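Local coordinates for uncharacterized ParM protein (Staphylococcus aureus, PDB 3JS6) that probably assembles into dynamic actin-like filaments that help to segregate plasmid DNA into the daughter cells, at residues L189-G194 and E275-N280; I219-R224 and A301-D306. All coordinates share one frame; numbering follows the deposited sequence.

Interaction 1: residues L189-G194 and E275-N280; sequences LDFGSG and EEVMSN
Leu-189 and Phe-191, two residues apart on the same strand, meet Val-277 and Met-278 of a helix in a purely apolar contact, an instructive case of a helix and a strand meeting through methyl branches and one ring, with no hydrogen bond between the two segments. The helical segment begins with Glu-275, which touches neither strand residue; its carbonyl O accepts both the backbone N of Ser-279, the ordinary helical bond, and Ser-279 OG at 2.6 Å, and the two donors arrive from opposite faces of the carbonyl plane. Glu-276 forms a salt bridge with Lys-216. Val-277 is the wedge. With CG1 anti to the backbone N (chi1 -177°), its two methyls part between the two strand residues: CG1 lies 3.8 Å from Leu-189 CD1, while CG2 comes to 4.4 Å from Phe-191 CE2, approaching the ring at a slant. Met-278, present as selenomethionine, bends at chi2 and chi3, and this bend brings its terminal methyl back to the strand; CE ends 3.9 Å from Leu-189 CD2, the two side chains crossing at about a right angle. The two methyls of Leu-189 are thus divided between successive helix residues. Asn-280 continues the helix and packs on Phe-212 and Ile-214. The strand 189-191 and the helix 275-280 run nearly antiparallel, at 153°, with their axes 11.9 Å apart. The strand ends at Phe-191 and runs into a turn at Gly-192, Ser-193 and Gly-194; the sequence Asp-Phe-Gly-Ser-Gly across this junction is consistent with the second phosphate-binding motif of actin-like ATPases. Strand 185-191 lies between strands 196-202 and 293-297 in the mixed sheet, and helix 263-284 is packed against it, with Leu-308 and Tyr-311 of helix 301-311 adjoining Met-278.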
# COMPACT_ATOMS: atom_id res chain seq x y z
N LEU A 189 -9.65 10.78 0.11
CA LEU A 189 -8.84 11.80 -0.55
C LEU A 189 -7.37 11.39 -0.39
O LEU A 189 -6.76 11.59 0.67
CB LEU A 189 -9.12 13.18 0.11
CG LEU A 189 -8.16 14.33 -0.24
CD1 LEU A 189 -8.16 14.55 -1.74
CD2 LEU A 189 -8.59 15.61 0.50
N ASP A 190 -6.81 10.81 -1.44
CA ASP A 190 -5.45 10.27 -1.42
C ASP A 190 -4.38 11.15 -2.12
O ASP A 190 -4.33 11.21 -3.35
CB ASP A 190 -5.53 8.88 -2.08
CG ASP A 190 -4.23 8.11 -2.04
OD1 ASP A 190 -4.31 6.89 -2.32
OD2 ASP A 190 -3.16 8.68 -1.74
N PHE A 191 -3.54 11.82 -1.33
CA PHE A 191 -2.47 12.67 -1.86
C PHE A 191 -1.26 11.80 -2.18
O PHE A 191 -0.45 11.50 -1.31
CB PHE A 191 -2.08 13.75 -0.85
CG PHE A 191 -3.13 14.81 -0.65
CD1 PHE A 191 -3.97 14.76 0.45
CD2 PHE A 191 -3.28 15.83 -1.58
CE1 PHE A 191 -4.95 15.72 0.63
CE2 PHE A 191 -4.26 16.81 -1.42
CZ PHE A 191 -5.10 16.76 -0.31
N GLY A 192 -1.15 11.38 -3.44
CA GLY A 192 -0.04 10.53 -3.84
C GLY A 192 1.13 11.35 -4.36
O GLY A 192 1.05 12.57 -4.41
N SER A 193 2.21 10.68 -4.73
CA SER A 193 3.38 11.37 -5.25
C SER A 193 3.12 12.05 -6.60
O SER A 193 3.56 13.17 -6.84
CB SER A 193 4.53 10.39 -5.38
OG SER A 193 4.11 9.26 -6.12
N GLY A 194 2.40 11.37 -7.49
CA GLY A 194 2.14 11.93 -8.80
C GLY A 194 0.70 12.30 -9.10
O GLY A 194 0.42 13.00 -10.07
N GLU A 275 -7.55 24.76 -2.59
CA GLU A 275 -8.70 25.41 -3.19
C GLU A 275 -9.13 24.59 -4.41
O GLU A 275 -10.30 24.41 -4.68
CB GLU A 275 -8.36 26.85 -3.60
CG GLU A 275 -9.36 27.48 -4.56
CD GLU A 275 -10.68 27.86 -3.91
OE1 GLU A 275 -11.42 26.96 -3.47
OE2 GLU A 275 -10.97 29.07 -3.83
N GLU A 276 -8.16 24.10 -5.16
CA GLU A 276 -8.49 23.32 -6.33
C GLU A 276 -9.19 22.02 -5.95
O GLU A 276 -10.21 21.65 -6.54
CB GLU A 276 -7.23 22.99 -7.13
CG GLU A 276 -7.52 22.14 -8.36
CD GLU A 276 -6.31 21.95 -9.24
OE1 GLU A 276 -5.65 22.96 -9.53
OE2 GLU A 276 -6.03 20.81 -9.64
N VAL A 277 -8.66 21.33 -4.95
CA VAL A 277 -9.25 20.05 -4.55
C VAL A 277 -10.67 20.20 -4.04
O VAL A 277 -11.57 19.49 -4.47
CB VAL A 277 -8.38 19.35 -3.48
CG1 VAL A 277 -8.99 18.00 -3.14
CG2 VAL A 277 -6.96 19.16 -4.00
N MSE A 278 -10.89 21.13 -3.12
CA MSE A 278 -12.24 21.30 -2.60
C MSE A 278 -13.20 21.84 -3.63
O MSE A 278 -14.39 21.53 -3.60
CB MSE A 278 -12.22 22.17 -1.34
CG MSE A 278 -11.71 21.43 -0.09
SE MSE A 278 -11.67 19.46 -0.25
CE MSE A 278 -9.77 19.23 -0.42
N SER A 279 -12.70 22.66 -4.56
CA SER A 279 -13.58 23.18 -5.61
C SER A 279 -14.06 22.00 -6.45
O SER A 279 -15.23 21.91 -6.81
CB SER A 279 -12.85 24.18 -6.50
OG SER A 279 -12.45 25.31 -5.75
N ASN A 280 -13.15 21.08 -6.78
CA ASN A 280 -13.55 19.92 -7.58
C ASN A 280 -14.55 19.06 -6.83
O ASN A 280 -15.49 18.52 -7.41
CB ASN A 280 -12.33 19.10 -7.97
CG ASN A 280 -11.50 19.79 -9.03
OD1 ASN A 280 -11.94 20.76 -9.63
ND2 ASN A 280 -10.31 19.28 -9.27

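Interaction 2: residues I219-R224 and A301-D306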
# COMPACT_ATOMS: atom_id res chain seq x y z
N ILE A 219 5.14 15.45 -5.61
CA ILE A 219 6.32 15.79 -6.41
C ILE A 219 6.07 17.16 -7.06
O ILE A 219 6.90 18.06 -6.97
CB ILE A 219 6.58 14.70 -7.48
CG1 ILE A 219 6.98 13.39 -6.79
CG2 ILE A 219 7.65 15.16 -8.47
CD1 ILE A 219 7.09 12.19 -7.70
N ASP A 220 4.91 17.32 -7.68
CA ASP A 220 4.54 18.59 -8.29
C ASP A 220 4.50 19.71 -7.25
O ASP A 220 4.88 20.86 -7.53
CB ASP A 220 3.17 18.49 -8.96
CG ASP A 220 3.17 17.58 -10.15
OD1 ASP A 220 3.65 18.00 -11.23
OD2 ASP A 220 2.69 16.43 -10.00
N PHE A 221 4.02 19.38 -6.05
CA PHE A 221 3.92 20.36 -4.97
C PHE A 221 5.31 20.92 -4.64
O PHE A 221 5.55 22.12 -4.77
CB PHE A 221 3.33 19.70 -3.72
CG PHE A 221 3.06 20.66 -2.58
CD1 PHE A 221 2.16 21.72 -2.75
CD2 PHE A 221 3.66 20.48 -1.34
CE1 PHE A 221 1.87 22.58 -1.69
CE2 PHE A 221 3.39 21.33 -0.27
CZ PHE A 221 2.49 22.38 -0.45
N TYR A 222 6.19 20.03 -4.20
CA TYR A 222 7.54 20.38 -3.81
C TYR A 222 8.33 21.03 -4.95
O TYR A 222 9.21 21.86 -4.72
CB TYR A 222 8.29 19.14 -3.31
CG TYR A 222 7.81 18.61 -1.97
CD1 TYR A 222 6.96 17.51 -1.90
CD2 TYR A 222 8.22 19.20 -0.77
CE1 TYR A 222 6.53 17.00 -0.66
CE2 TYR A 222 7.79 18.71 0.47
CZ TYR A 222 6.95 17.61 0.52
OH TYR A 222 6.53 17.10 1.73
N LYS A 223 8.01 20.64 -6.18
CA LYS A 223 8.68 21.20 -7.35
C LYS A 223 8.23 22.63 -7.57
O LYS A 223 9.04 23.53 -7.82
CB LYS A 223 8.38 20.37 -8.60
CG LYS A 223 9.51 19.43 -9.00
CD LYS A 223 10.42 20.06 -10.07
CE LYS A 223 11.05 21.39 -9.62
NZ LYS A 223 12.00 21.26 -8.48
N ARG A 224 6.92 22.85 -7.48
CA ARG A 224 6.35 24.17 -7.67
C ARG A 224 6.87 25.11 -6.57
O ARG A 224 6.98 26.31 -6.78
CB ARG A 224 4.82 24.09 -7.64
CG ARG A 224 4.11 25.32 -8.16
CD ARG A 224 2.61 25.24 -7.88
NE ARG A 224 1.97 24.15 -8.61
CZ ARG A 224 1.52 24.25 -9.86
NH1 ARG A 224 1.65 25.39 -10.53
NH2 ARG A 224 0.96 23.19 -10.45
N ALA A 301 -0.86 13.24 3.01
CA ALA A 301 -1.83 13.48 4.06
C ALA A 301 -1.28 14.31 5.21
O ALA A 301 -1.91 15.27 5.63
CB ALA A 301 -2.39 12.15 4.60
N ASN A 302 -0.13 13.92 5.73
CA ASN A 302 0.48 14.65 6.84
C ASN A 302 0.75 16.11 6.52
O ASN A 302 0.69 16.98 7.40
CB ASN A 302 1.79 14.00 7.26
CG ASN A 302 1.58 12.87 8.25
OD1 ASN A 302 0.99 13.07 9.31
ND2 ASN A 302 2.07 11.69 7.91
N ILE A 303 1.05 16.39 5.26
CA ILE A 303 1.38 17.74 4.85
C ILE A 303 0.15 18.64 4.78
O ILE A 303 0.21 19.78 5.21
CB ILE A 303 2.06 17.72 3.45
CG1 ILE A 303 3.21 16.70 3.46
CG2 ILE A 303 2.58 19.10 3.10
CD1 ILE A 303 3.71 16.35 2.08
N HIS A 304 -0.96 18.11 4.27
CA HIS A 304 -2.16 18.94 4.11
C HIS A 304 -3.33 18.80 5.09
O HIS A 304 -4.21 19.64 5.08
CB HIS A 304 -2.71 18.75 2.69
CG HIS A 304 -1.66 18.73 1.63
ND1 HIS A 304 -0.72 19.73 1.50
CD2 HIS A 304 -1.43 17.85 0.63
CE1 HIS A 304 0.05 19.46 0.46
NE2 HIS A 304 -0.36 18.33 -0.09
N PHE A 305 -3.34 17.75 5.91
CA PHE A 305 -4.46 17.54 6.84
C PHE A 305 -4.79 18.76 7.71
O PHE A 305 -5.97 19.13 7.88
CB PHE A 305 -4.18 16.30 7.71
CG PHE A 305 -5.29 15.98 8.66
CD1 PHE A 305 -5.12 16.14 10.04
CD2 PHE A 305 -6.53 15.58 8.18
CE1 PHE A 305 -6.17 15.93 10.93
CE2 PHE A 305 -7.60 15.37 9.06
CZ PHE A 305 -7.42 15.55 10.45
N ASP A 306 -3.77 19.43 8.23
CA ASP A 306 -4.01 20.60 9.06
C ASP A 306 -4.80 21.69 8.35
O ASP A 306 -5.83 22.13 8.84
CB ASP A 306 -2.69 21.17 9.57
CG ASP A 306 -1.99 20.23 10.51
OD1 ASP A 306 -2.69 19.62 11.35
OD2 ASP A 306 -0.75 20.09 10.41
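Ala-301 O is gripped by two amides, at 2.9 Å by Phe-305 N and weakly by His-304 N, and this first turn of the helix carries the ring of His-304 to Phe-221 on the helix facing it. The two rings form a T-shaped stack, a clear example of an aromatic edge meeting an aromatic face where the two segments share no hydrogen bond. His-304 CE1 points at the face of the phenylalanine, displaced toward the rim, and lies 3.9 Å from Phe-221 CE2. The planes stand at 90° and the ring centres are 5.1 Å apart. Phe-221 reaches this place because its CG is anti to the backbone N (chi1 -174°), which sends the ring toward the other helix. Ile-303 fills the adjoining position with both of its branches. Ile-303 CG2 sits 4.1 Å from Phe-221 CE2, slanting to that ring, while Ile-303 CD1 meets the tyrosine coming from the opposite direction, 3.8 Å from Tyr-222 CZ. The CB of Ile-303 also lies over one face of the His-304 ring, which probably helps to limit the rotation of the imidazole. The short segments 219-224 and 301-306 run at 72° to each other, with axes 12.7 Å apart, and side chains alone bridge that gap. Tyr-222 is flanked by Pro-240, Ile-243 and Glu-244 of helix 240-244, while Phe-221 leans on Leu-273 of helix 263-284 and makes an edge-to-face pair with Phe-266. Helix 301-311 starts just beyond strand 293-297, where Ala-301 rests on Val-296.

From the N terminus the chain passes residues 189-194, then 219-224, then 275-280 and finally 301-306, so the two contacts cross instead of nesting. Interaction 1 closes a loop of 80 residues by bringing helix 263-284 back to strand 185-191; interaction 2 closes one of 76 residues, joining helix 218-228 to helix 301-311. Their centres are 10 Å apart, and the segments meet directly: Ser-193 O lies 3.0 Å from Ile-219 N, a probable hydrogen bond, and Phe-191 CD2 packs 3.5 Å from His-304 CD2. Together the interlocked loops tie the sheet, the turn after its central strand and three helices into one half of the actin-like fold.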